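Local coordinates for invasion protein InvA (Salmonella enterica, PDB 2X49) that belongs to the type III secretion export apparatus of the inner membrane and takes part in invasion of the intestinal epithelium, this being its C-terminal domain, at residues Ile92-His97 / Gln103-Thr108. Sequence-based numbering, arbitrary orientation.
With CA (calcium ion), chain E.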
loop_
_atom_site.group_PDB
_atom_site.type_symbol
_atom_site.label_atom_id
_atom_site.label_comp_id
_atom_site.label_asym_id
_atom_site.label_seq_id
_atom_site.Cartn_x
_atom_site.Cartn_y
_atom_site.Cartn_z
ATOM N N ILE A 92 -8.231 25.805 16.498
ATOM C CA ILE A 92 -8.749 25.158 15.274
ATOM C C ILE A 92 -9.599 23.946 15.618
ATOM O O ILE A 92 -9.220 23.088 16.421
ATOM C CB ILE A 92 -7.611 24.786 14.327
ATOM C CG1 ILE A 92 -6.896 26.064 13.900
ATOM C CG2 ILE A 92 -8.112 24.014 13.079
ATOM C CD1 ILE A 92 -5.571 25.802 13.207
ATOM N N ASN A 93 -10.773 23.925 15.003
ATOM C CA ASN A 93 -11.685 22.777 15.047
ATOM C C ASN A 93 -11.609 22.040 13.691
ATOM O O ASN A 93 -12.200 22.462 12.703
ATOM C CB ASN A 93 -13.124 23.226 15.309
ATOM C CG ASN A 93 -13.327 23.762 16.703
ATOM O OD1 ASN A 93 -12.789 23.062 17.685
ATOM N ND2 ASN A 93 -13.977 24.790 16.895
ATOM N N PRO A 94 -10.874 20.923 13.616
ATOM C CA PRO A 94 -10.754 20.261 12.324
ATOM C C PRO A 94 -12.002 19.520 11.949
ATOM O O PRO A 94 -12.852 19.237 12.800
ATOM C CB PRO A 94 -9.607 19.261 12.545
ATOM C CG PRO A 94 -9.693 18.940 13.960
ATOM C CD PRO A 94 -10.142 20.219 14.678
ATOM N N THR A 95 -12.086 19.185 10.681
ATOM C CA THR A 95 -13.102 18.288 10.172
ATOM C C THR A 95 -12.454 16.902 10.198
ATOM O O THR A 95 -11.344 16.734 9.727
ATOM C CB THR A 95 -13.522 18.675 8.758
ATOM O OG1 THR A 95 -14.103 19.988 8.816
ATOM C CG2 THR A 95 -14.464 17.663 8.115
ATOM N N ILE A 96 -13.142 15.983 10.864
ATOM C CA ILE A 96 -12.587 14.665 11.173
ATOM C C ILE A 96 -13.446 13.565 10.574
ATOM O O ILE A 96 -14.668 13.533 10.745
ATOM C CB ILE A 96 -12.514 14.393 12.706
ATOM C CG1 ILE A 96 -11.916 15.559 13.536
ATOM C CG2 ILE A 96 -11.690 13.104 12.884
ATOM C CD1 ILE A 96 -11.916 15.399 15.066
ATOM N N HIS A 97 -12.763 12.698 9.858
ATOM C CA HIS A 97 -13.354 11.471 9.366
ATOM C C HIS A 97 -12.595 10.293 9.952
ATOM O O HIS A 97 -11.373 10.288 10.078
ATOM C CB HIS A 97 -13.345 11.433 7.822
ATOM C CG HIS A 97 -13.847 10.142 7.268
ATOM N ND1 HIS A 97 -15.154 9.720 7.438
ATOM C CD2 HIS A 97 -13.227 9.157 6.577
ATOM C CE1 HIS A 97 -15.310 8.535 6.876
ATOM N NE2 HIS A 97 -14.162 8.174 6.341
ATOM N N GLN A 103 -7.894 7.829 11.575
ATOM C CA GLN A 103 -8.520 9.155 11.572
ATOM C C GLN A 103 -7.844 10.063 10.563
ATOM O O GLN A 103 -6.639 9.978 10.298
ATOM C CB GLN A 103 -8.499 9.786 12.960
ATOM C CG GLN A 103 -9.583 9.309 13.963
ATOM C CD GLN A 103 -9.505 10.055 15.291
ATOM O OE1 GLN A 103 -10.331 11.101 15.440
ATOM N NE2 GLN A 103 -8.675 9.730 16.157
ATOM N N TYR A 104 -8.688 10.895 9.974
ATOM C CA TYR A 104 -8.263 11.887 8.956
ATOM C C TYR A 104 -8.742 13.266 9.351
ATOM O O TYR A 104 -9.897 13.448 9.668
ATOM C CB TYR A 104 -8.825 11.522 7.590
ATOM C CG TYR A 104 -8.456 10.135 7.154
ATOM C CD1 TYR A 104 -7.367 9.913 6.365
ATOM C CD2 TYR A 104 -9.230 9.039 7.534
ATOM C CE1 TYR A 104 -7.027 8.642 5.992
ATOM C CE2 TYR A 104 -8.883 7.754 7.167
ATOM C CZ TYR A 104 -7.784 7.573 6.367
ATOM O OH TYR A 104 -7.352 6.352 5.905
ATOM N N PHE A 105 -7.831 14.227 9.273
ATOM C CA PHE A 105 -8.060 15.582 9.755
ATOM C C PHE A 105 -7.905 16.574 8.623
ATOM O O PHE A 105 -6.896 16.626 7.919
ATOM C CB PHE A 105 -7.072 15.891 10.894
ATOM C CG PHE A 105 -7.275 15.014 12.111
ATOM C CD1 PHE A 105 -8.144 15.382 13.121
ATOM C CD2 PHE A 105 -6.611 13.808 12.217
ATOM C CE1 PHE A 105 -8.355 14.548 14.210
ATOM C CE2 PHE A 105 -6.799 12.985 13.331
ATOM C CZ PHE A 105 -7.680 13.331 14.280
ATOM N N TRP A 106 -8.948 17.355 8.483
ATOM C CA TRP A 106 -9.019 18.340 7.394
ATOM C C TRP A 106 -9.234 19.750 8.006
ATOM O O TRP A 106 -10.016 19.960 8.957
ATOM C CB TRP A 106 -10.146 18.023 6.413
ATOM C CG TRP A 106 -10.082 16.656 5.730
ATOM C CD1 TRP A 106 -10.406 15.432 6.297
ATOM C CD2 TRP A 106 -9.697 16.399 4.403
ATOM N NE1 TRP A 106 -10.264 14.477 5.372
ATOM C CE2 TRP A 106 -9.807 15.016 4.195
ATOM C CE3 TRP A 106 -9.295 17.208 3.340
ATOM C CZ2 TRP A 106 -9.518 14.413 2.959
ATOM C CZ3 TRP A 106 -8.997 16.631 2.149
ATOM C CH2 TRP A 106 -9.120 15.232 1.931
ATOM N N VAL A 107 -8.578 20.720 7.357
ATOM C CA VAL A 107 -8.659 22.113 7.758
ATOM C C VAL A 107 -8.890 23.018 6.543
ATOM O O VAL A 107 -8.744 22.639 5.379
ATOM C CB VAL A 107 -7.395 22.578 8.531
ATOM C CG1 VAL A 107 -7.206 21.749 9.795
ATOM C CG2 VAL A 107 -6.187 22.530 7.665
ATOM N N THR A 108 -9.232 24.245 6.866
ATOM C CA THR A 108 -9.365 25.228 5.798
ATOM C C THR A 108 -8.034 25.555 5.172
ATOM O O THR A 108 -6.961 25.359 5.754
ATOM C CB THR A 108 -10.066 26.554 6.262
ATOM O OG1 THR A 108 -9.206 27.263 7.179
ATOM C CG2 THR A 108 -11.444 26.272 6.897
HETATM CA CA CA E . -11.341 23.811 10.297
HETATM O O HOH W 1 -12.514 22.141 8.563
#
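The carbonyl oxygen of Trp106 is gripped twice: Thr95 N donates to Trp106 O at 2.8 Å, nearly straight at 168° and in the carbonyl plane, and a water adds a weak second bond. That water also hydrogen-bonds Thr95 OG1, 2.7 Å away, and is a ligand of the calcium ion. Thr95 reaches it because OG1 lies beside its own backbone N (chi1 -63°), turned back toward the start of the strand, off which the metal sits. Asn93 O is a further calcium ligand, at 2.9 Å, and Glu111 completes the site.

Trp106 N returns a bond to Thr95 O, closing the first hydrogen-bonded pair of this antiparallel hairpin; His97 and Tyr104 form the second, where His97 O accepts from Tyr104 N at 2.8 Å. Between them Ile96 faces Phe105 as a non-hydrogen-bonded pair, with Ile96 CA bringing its hydrogen to Tyr104 O.

Thr95 and His97 share one face of the sheet with Tyr104 and Trp106. There the side chains of His97 and Tyr104 lie side by side, CD2 to CD2 at 4.1 Å, while His97 NE2 is hydrogen-bonded to Gln99 OE1. The Trp106 indole presents its edge to Thr95 O, which lies in the ring plane. On the other face Ile96 and Phe105 extend side by side, Ile96 CD1 lying 3.8 Å from Phe105 CE1, and Pro94 CG meets the edge of the same ring at CD1. Ile92 CG2 touches Val107 CG1 nearer the calcium.

Strand 95-99 is outermost in its four-stranded antiparallel sheet, whereas 102-107 also pairs with strand 78-80 through Phe105 and Val107. Tyr83 stacks on Phe105, helix 125-139 packs against Tyr104 and Trp106, and helix 109-116, which follows Thr108 at its N-cap, covers Ile92.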